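Local coordinates for hypothetical protein (Geobacillus stearothermophilus, PDB 1SFS) that is of unknown function but is possibly a bacterial lysozyme, with a domain of the Rv2525c-like, glycoside hydrolase-like family, at residues A139-T144 with P152-D157; A165-A170 with Q176-A181. One frame throughout, in Å; residues are numbered along the deposited sequence. Where two conformers were deposited one is given.

Interaction 1. Residues A139-T144 with P152-D157; sequences AAWVET and PGLYAD
Gly-153 O is met by the indole of Trp-141, whose NE1 lies 3.0 Å away in a weak, markedly bent hydrogen bond (N-H...O angle 125°). Gly-153 is also paired through its backbone with Leu-123 and Ala-125 of the adjacent strand, so the indole N-H adds to a residue already fixed in the sheet. The tryptophan extends from the helix to the strand because chi1 of 177° sets CG opposite the backbone N, and the pyrrole part of its ring does the touching. Pro-152 CB sits 3.7 Å from both Trp-141 CD1 and Trp-141 NE1. Leu-154 CD2 comes equally near Trp-141 CD1 as the two side chains run past each other in opposite directions. This is the helix-to-strand return of a beta-alpha-beta unit made by strand 122-126, helix 135-145 and strand 151-156; the axes of the two segments approach to 8.4 Å, with their N-to-C directions at 150°. Replacing Trp-141 by an alanine is likely to open a gap against Pro-152 and Leu-154 and to deprive Gly-153 O of its indole donor. One residue further along the helix, Val-142 packs its CG2 against Pro-152 CG at 4.0 Å, an entirely apolar contact.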
ATOM      1  N   ALA A 139       1.368  16.221   2.702  1.00  8.07           N
ATOM      2  CA  ALA A 139       1.015  17.179   1.669  1.00  8.15           C
ATOM      3  C   ALA A 139       1.905  17.032   0.454  1.00  7.98           C
ATOM      4  O   ALA A 139       1.404  17.048  -0.678  1.00  8.62           O
ATOM      5  CB  ALA A 139       1.125  18.614   2.219  1.00 10.08           C
ATOM      6  N   ALA A 140       3.223  16.936   0.658  1.00  8.05           N
ATOM      7  CA  ALA A 140       4.126  16.818  -0.478  1.00  8.76           C
ATOM      8  C   ALA A 140       3.893  15.538  -1.248  1.00  8.27           C
ATOM      9  O   ALA A 140       3.990  15.525  -2.482  1.00  8.86           O
ATOM     10  CB  ALA A 140       5.576  16.884   0.012  1.00  9.95           C
ATOM     11  N   TRP A 141       3.664  14.440  -0.554  1.00  7.81           N
ATOM     12  CA  TRP A 141       3.380  13.167  -1.254  1.00  8.04           C
ATOM     13  C   TRP A 141       2.211  13.319  -2.176  1.00  8.10           C
ATOM     14  O   TRP A 141       2.242  12.985  -3.363  1.00  9.16           O
ATOM     15  CB  TRP A 141       3.226  12.082  -0.177  1.00  8.29           C
ATOM     16  CG  TRP A 141       2.860  10.723  -0.750  1.00  7.16           C
ATOM     17  CD1 TRP A 141       1.641  10.172  -0.752  1.00  7.91           C
ATOM     18  CD2 TRP A 141       3.755   9.777  -1.333  1.00  7.38           C
ATOM     19  NE1 TRP A 141       1.676   8.925  -1.359  1.00  8.03           N
ATOM     20  CE2 TRP A 141       2.952   8.666  -1.700  1.00  7.28           C
ATOM     21  CE3 TRP A 141       5.128   9.732  -1.566  1.00  8.60           C
ATOM     22  CZ2 TRP A 141       3.513   7.544  -2.321  1.00  8.44           C
ATOM     23  CZ3 TRP A 141       5.647   8.607  -2.167  1.00  9.93           C
ATOM     24  CH2 TRP A 141       4.837   7.536  -2.528  1.00  9.54           C
ATOM     25  N   VAL A 142       1.106  13.856  -1.624  1.00  7.81           N
ATOM     26  CA  VAL A 142      -0.104  14.049  -2.405  1.00  8.36           C
ATOM     27  C   VAL A 142       0.102  15.028  -3.540  1.00  8.59           C
ATOM     28  O   VAL A 142      -0.251  14.771  -4.709  1.00  9.54           O
ATOM     29  CB  VAL A 142      -1.233  14.512  -1.457  1.00  8.92           C
ATOM     30  CG1 VAL A 142      -2.453  14.993  -2.226  1.00 10.99           C
ATOM     31  CG2 VAL A 142      -1.603  13.382  -0.506  1.00  9.49           C
ATOM     32  N   GLU A 143       0.646  16.224  -3.286  0.54  8.78           N
ATOM     33  CA  GLU A 143       0.717  17.295  -4.287  0.54  9.35           C
ATOM     34  C   GLU A 143       1.715  16.943  -5.362  0.54  9.91           C
ATOM     35  O   GLU A 143       1.525  17.300  -6.548  0.54 12.21           O
ATOM     36  CB  GLU A 143       1.050  18.645  -3.655  0.54  9.64           C
ATOM     37  CG  GLU A 143       0.053  19.203  -2.673  0.54  9.81           C
ATOM     38  CD  GLU A 143       0.472  20.519  -2.034  0.54 13.28           C
ATOM     39  OE1 GLU A 143       0.499  20.557  -0.812  0.54 11.70           O
ATOM     40  OE2 GLU A 143       0.603  21.501  -2.850  0.54 19.56           O
ATOM     41  N   THR A 144       2.810  16.275  -5.018  1.00  9.19           N
ATOM     42  CA  THR A 144       3.802  15.953  -5.999  1.00 10.31           C
ATOM     43  C   THR A 144       3.307  14.897  -6.968  1.00 10.18           C
ATOM     44  O   THR A 144       3.632  14.907  -8.170  1.00 11.21           O
ATOM     45  CB  THR A 144       5.104  15.495  -5.313  1.00 10.35           C
ATOM     46  OG1 THR A 144       5.526  16.511  -4.414  1.00 11.73           O
ATOM     47  CG2 THR A 144       6.262  15.262  -6.299  1.00 14.07           C
ATOM     48  N   PRO A 152      -2.061   9.158  -4.945  1.00  7.83           N
ATOM     49  CA  PRO A 152      -1.344   8.907  -3.684  1.00  7.25           C
ATOM     50  C   PRO A 152      -2.051   7.908  -2.797  1.00  7.07           C
ATOM     51  O   PRO A 152      -3.204   8.066  -2.417  1.00  9.04           O
ATOM     52  CB  PRO A 152      -1.304  10.292  -3.026  1.00  8.62           C
ATOM     53  CG  PRO A 152      -2.432  11.049  -3.614  1.00  9.64           C
ATOM     54  CD  PRO A 152      -2.632  10.521  -5.004  1.00  9.36           C
ATOM     55  N   GLY A 153      -1.306   6.894  -2.401  1.00  6.77           N
ATOM     56  CA  GLY A 153      -1.718   5.964  -1.363  1.00  6.71           C
ATOM     57  C   GLY A 153      -0.880   6.141  -0.124  1.00  6.14           C
ATOM     58  O   GLY A 153       0.306   6.537  -0.208  1.00  6.84           O
ATOM     59  N   LEU A 154      -1.447   5.844   1.035  1.00  6.62           N
ATOM     60  CA  LEU A 154      -0.758   5.916   2.311  1.00  6.70           C
ATOM     61  C   LEU A 154      -1.010   4.610   3.047  1.00  6.59           C
ATOM     62  O   LEU A 154      -2.160   4.319   3.360  1.00  7.63           O
ATOM     63  CB  LEU A 154      -1.288   7.090   3.136  1.00  7.33           C
ATOM     64  CG  LEU A 154      -1.128   8.466   2.494  1.00  8.31           C
ATOM     65  CD1 LEU A 154      -2.035   9.488   3.166  1.00  9.60           C
ATOM     66  CD2 LEU A 154       0.306   8.914   2.515  1.00 10.30           C
ATOM     67  N   TYR A 155       0.020   3.794   3.289  0.55  7.23           N
ATOM     68  CA  TYR A 155      -0.039   2.612   4.150  0.55  7.25           C
ATOM     69  C   TYR A 155       0.441   3.085   5.506  0.55  7.79           C
ATOM     70  O   TYR A 155       1.563   3.570   5.637  0.55  8.28           O
ATOM     71  CB  TYR A 155       0.837   1.467   3.714  0.55  8.51           C
ATOM     72  CG  TYR A 155       1.068   0.342   4.705  0.55  8.13           C
ATOM     73  CD1 TYR A 155       0.125  -0.682   4.870  0.55  9.39           C
ATOM     74  CD2 TYR A 155       2.225   0.275   5.495  0.55 10.98           C
ATOM     75  CE1 TYR A 155       0.350  -1.723   5.780  0.55 10.04           C
ATOM     76  CE2 TYR A 155       2.445  -0.752   6.375  0.55 11.07           C
ATOM     77  CZ  TYR A 155       1.506  -1.751   6.504  0.55 10.36           C
ATOM     78  OH  TYR A 155       1.756  -2.777   7.449  0.55 11.05           O
ATOM     79  N   ALA A 156      -0.439   2.893   6.481  1.00  7.82           N
ATOM     80  CA  ALA A 156      -0.145   3.446   7.800  1.00  8.99           C
ATOM     81  C   ALA A 156      -1.061   2.834   8.834  1.00  9.08           C
ATOM     82  O   ALA A 156      -2.078   2.227   8.531  1.00  9.68           O
ATOM     83  CB  ALA A 156      -0.287   4.934   7.776  1.00 12.69           C
ATOM     84  N   ASP A 157      -0.680   3.051  10.084  1.00 10.76           N
ATOM     85  CA  ASP A 157      -1.468   2.649  11.240  1.00 10.74           C
ATOM     86  C   ASP A 157      -2.128   3.881  11.836  1.00 10.80           C
ATOM     87  O   ASP A 157      -1.438   4.706  12.440  1.00 12.10           O
ATOM     88  CB  ASP A 157      -0.571   1.985  12.261  1.00 13.84           C
ATOM     89  CG  ASP A 157      -1.281   1.356  13.402  1.00 14.92           C
ATOM     90  OD1 ASP A 157      -2.431   1.824  13.699  1.00 15.11           O
ATOM     91  OD2 ASP A 157      -0.740   0.410  14.023  1.00 18.67           O
TER

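Interaction 2. Residues A165-A170 with Q176-A181; sequences AAYCEA and QVAVQA
Tyr-167 holds its ring anti to the backbone N (chi1 174°), and Val-177 places CG1 in the same relation to its own N (chi1 171°), which sends the two groups past each other in opposite directions. They belong to the helical part of the beta-alpha-beta crossover from strand 151-156 to strand 182-185, where helix 163-173 is followed by the short helix 176-180; the axes of the two segments are inclined at 110°. Val-177 works with both methyl branches: Val-177 CG1 lies 3.8 Å from Tyr-167 CE1, while Val-177 CG2 approaches Ala-170 O at the same distance and also touches the alanine methyl. The tyrosine reaches on, and Tyr-167 OH arrives 3.5 Å from Ala-178 CA, beside that residue's methyl. The hydroxyl of this buried tyrosine has two partners besides. It bonds to Ser-209 O and accepts from a water. Nearby, the disulfide between Cys-168 and Cys-208 ties helix 163-173 to the same loop that supplies Ser-209. Ala-181 O, just past the end of the short helix, has a donor in Asn-211 ND2 and a second in that same water, which thus bridges the two segments: its oxygen lies 2.9 Å from Tyr-167 OH and 2.8 Å from Ala-181 O, donating to both.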
ATOM      1  N   ALA A 165      -2.796  12.039  13.286  1.00 10.14           N
ATOM      2  CA  ALA A 165      -2.842  13.481  13.507  1.00 10.50           C
ATOM      3  C   ALA A 165      -2.243  14.219  12.333  1.00  9.32           C
ATOM      4  O   ALA A 165      -2.739  15.298  11.949  1.00 10.20           O
ATOM      5  CB  ALA A 165      -2.191  13.854  14.839  1.00 13.47           C
ATOM      6  N   ALA A 166      -1.128  13.728  11.775  1.00  8.76           N
ATOM      7  CA  ALA A 166      -0.505  14.360  10.631  1.00  8.62           C
ATOM      8  C   ALA A 166      -1.440  14.400   9.431  1.00  7.49           C
ATOM      9  O   ALA A 166      -1.550  15.399   8.730  1.00  7.74           O
ATOM     10  CB  ALA A 166       0.800  13.637  10.295  1.00 10.02           C
ATOM     11  N   TYR A 167      -2.105  13.261   9.178  1.00  7.28           N
ATOM     12  CA  TYR A 167      -3.039  13.159   8.104  1.00  6.72           C
ATOM     13  C   TYR A 167      -4.188  14.124   8.286  1.00  6.83           C
ATOM     14  O   TYR A 167      -4.581  14.838   7.367  1.00  7.15           O
ATOM     15  CB  TYR A 167      -3.539  11.671   7.977  1.00  7.56           C
ATOM     16  CG  TYR A 167      -4.634  11.539   6.967  1.00  7.24           C
ATOM     17  CD1 TYR A 167      -4.374  11.458   5.592  1.00  7.34           C
ATOM     18  CD2 TYR A 167      -5.957  11.537   7.387  1.00  7.16           C
ATOM     19  CE1 TYR A 167      -5.427  11.364   4.689  1.00  7.39           C
ATOM     20  CE2 TYR A 167      -6.989  11.482   6.481  1.00  7.58           C
ATOM     21  CZ  TYR A 167      -6.725  11.383   5.134  1.00  7.53           C
ATOM     22  OH  TYR A 167      -7.741  11.355   4.198  1.00  8.22           O
ATOM     23  N   CYS A 168      -4.777  14.152   9.490  1.00  7.05           N
ATOM     24  CA  CYS A 168      -5.947  15.033   9.705  1.00  7.27           C
ATOM     25  C   CYS A 168      -5.533  16.503   9.613  1.00  7.02           C
ATOM     26  O   CYS A 168      -6.323  17.305   9.077  1.00  7.68           O
ATOM     27  CB  CYS A 168      -6.665  14.699  10.959  1.00  9.26           C
ATOM     28  SG  CYS A 168      -7.503  13.058  10.873  1.00 13.27           S
ATOM     29  N   GLU A 169      -4.334  16.879  10.065  1.00  7.16           N
ATOM     30  CA  GLU A 169      -3.879  18.244   9.873  1.00  7.50           C
ATOM     31  C   GLU A 169      -3.723  18.522   8.397  1.00  7.20           C
ATOM     32  O   GLU A 169      -4.132  19.593   7.893  1.00  8.12           O
ATOM     33  CB  GLU A 169      -2.576  18.476  10.616  1.00  7.65           C
ATOM     34  CG  GLU A 169      -1.937  19.796  10.284  1.00  9.40           C
ATOM     35  CD  GLU A 169      -0.619  20.091  10.948  1.00 10.81           C
ATOM     36  OE1 GLU A 169       0.005  21.141  10.552  1.00 12.60           O
ATOM     37  OE2 GLU A 169      -0.230  19.351  11.876  1.00 13.80           O
ATOM     38  N   ALA A 170      -3.131  17.598   7.643  1.00  7.05           N
ATOM     39  CA  ALA A 170      -2.967  17.817   6.206  1.00  7.31           C
ATOM     40  C   ALA A 170      -4.296  18.024   5.521  1.00  6.78           C
ATOM     41  O   ALA A 170      -4.444  18.884   4.639  1.00  7.96           O
ATOM     42  CB  ALA A 170      -2.196  16.660   5.597  1.00  7.76           C
ATOM     43  N   GLN A 176      -8.001  18.489  -0.579  1.00  9.55           N
ATOM     44  CA  GLN A 176      -7.596  17.517  -1.606  1.00 10.12           C
ATOM     45  C   GLN A 176      -6.815  16.342  -1.054  1.00  9.41           C
ATOM     46  O   GLN A 176      -6.769  15.292  -1.710  1.00 10.37           O
ATOM     47  CB  GLN A 176      -6.773  18.201  -2.698  1.00 12.84           C
ATOM     48  CG  GLN A 176      -7.692  19.081  -3.517  1.00 14.82           C
ATOM     49  CD  GLN A 176      -8.645  18.292  -4.362  1.00 16.64           C
ATOM     50  OE1 GLN A 176      -8.442  17.167  -4.806  1.00 20.38           O
ATOM     51  NE2 GLN A 176      -9.787  18.913  -4.578  1.00 20.77           N
ATOM     52  N   VAL A 177      -6.199  16.455   0.114  1.00  8.95           N
ATOM     53  CA  VAL A 177      -5.548  15.281   0.706  1.00  8.25           C
ATOM     54  C   VAL A 177      -6.582  14.198   0.903  1.00  8.29           C
ATOM     55  O   VAL A 177      -6.325  13.005   0.631  1.00  9.30           O
ATOM     56  CB  VAL A 177      -4.792  15.686   1.984  1.00  8.61           C
ATOM     57  CG1 VAL A 177      -4.310  14.449   2.720  1.00  9.41           C
ATOM     58  CG2 VAL A 177      -3.661  16.652   1.664  1.00  9.69           C
ATOM     59  N   ALA A 178      -7.761  14.538   1.417  1.00  8.02           N
ATOM     60  CA  ALA A 178      -8.812  13.570   1.661  1.00  8.63           C
ATOM     61  C   ALA A 178      -9.439  13.114   0.361  1.00  9.17           C
ATOM     62  O   ALA A 178      -9.891  11.965   0.276  1.00 11.78           O
ATOM     63  CB  ALA A 178      -9.870  14.129   2.566  1.00 10.09           C
ATOM     64  N   VAL A 179      -9.548  13.975  -0.653  1.00  8.94           N
ATOM     65  CA  VAL A 179     -10.124  13.595  -1.921  1.00 10.01           C
ATOM     66  C   VAL A 179      -9.218  12.604  -2.637  1.00  9.30           C
ATOM     67  O   VAL A 179      -9.662  11.582  -3.161  1.00 11.37           O
ATOM     68  CB  VAL A 179     -10.390  14.836  -2.792  1.00 11.64           C
ATOM     69  CG1 VAL A 179     -10.921  14.439  -4.162  1.00 14.36           C
ATOM     70  CG2 VAL A 179     -11.364  15.783  -2.089  1.00 13.94           C
ATOM     71  N   GLN A 180      -7.954  12.932  -2.731  1.00  8.41           N
ATOM     72  CA  GLN A 180      -7.007  12.179  -3.568  1.00  8.80           C
ATOM     73  C   GLN A 180      -6.431  10.987  -2.868  1.00  7.97           C
ATOM     74  O   GLN A 180      -6.200   9.949  -3.500  1.00  9.63           O
ATOM     75  CB  GLN A 180      -5.857  13.087  -4.047  1.00  8.99           C
ATOM     76  CG  GLN A 180      -6.299  14.321  -4.873  1.00 10.93           C
ATOM     77  CD  GLN A 180      -7.069  14.046  -6.117  1.00 13.19           C
ATOM     78  OE1 GLN A 180      -6.770  13.066  -6.777  1.00 16.10           O
ATOM     79  NE2 GLN A 180      -7.988  14.910  -6.472  1.00 17.27           N
ATOM     80  N   ALA A 181      -6.050  11.078  -1.602  1.00  8.02           N
ATOM     81  CA  ALA A 181      -5.341   9.985  -0.955  1.00  7.75           C
ATOM     82  C   ALA A 181      -6.254   8.807  -0.680  1.00  7.23           C
ATOM     83  O   ALA A 181      -7.428   8.954  -0.318  1.00  8.17           O
ATOM     84  CB  ALA A 181      -4.691  10.421   0.343  1.00  9.22           C
TER
HETATM   85  O   HOH W   1      -7.828   9.101   2.431  1.00 10.03           O

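In the fold
From the N-terminal side, strand 122-126 leads into helix 135-145, and interaction 1 closes the short turn between that helix and strand 151-156. The chain then enters helix 163-173, and interaction 2 closes the two-residue link to helix 176-180, which passes directly into strand 182-185. The contacts follow in series and neither nest nor cross. Their centres are about 8 Å apart, and they meet where Leu-154 CD1 lies 3.9 Å from Tyr-167 CD1 and also touches Ala-181. Interaction 1 packs a helix on its following strand and interaction 2 joins two helices ahead of the next parallel strand, consistent with the TIM-barrel-like architecture of glycoside hydrolase-like domains.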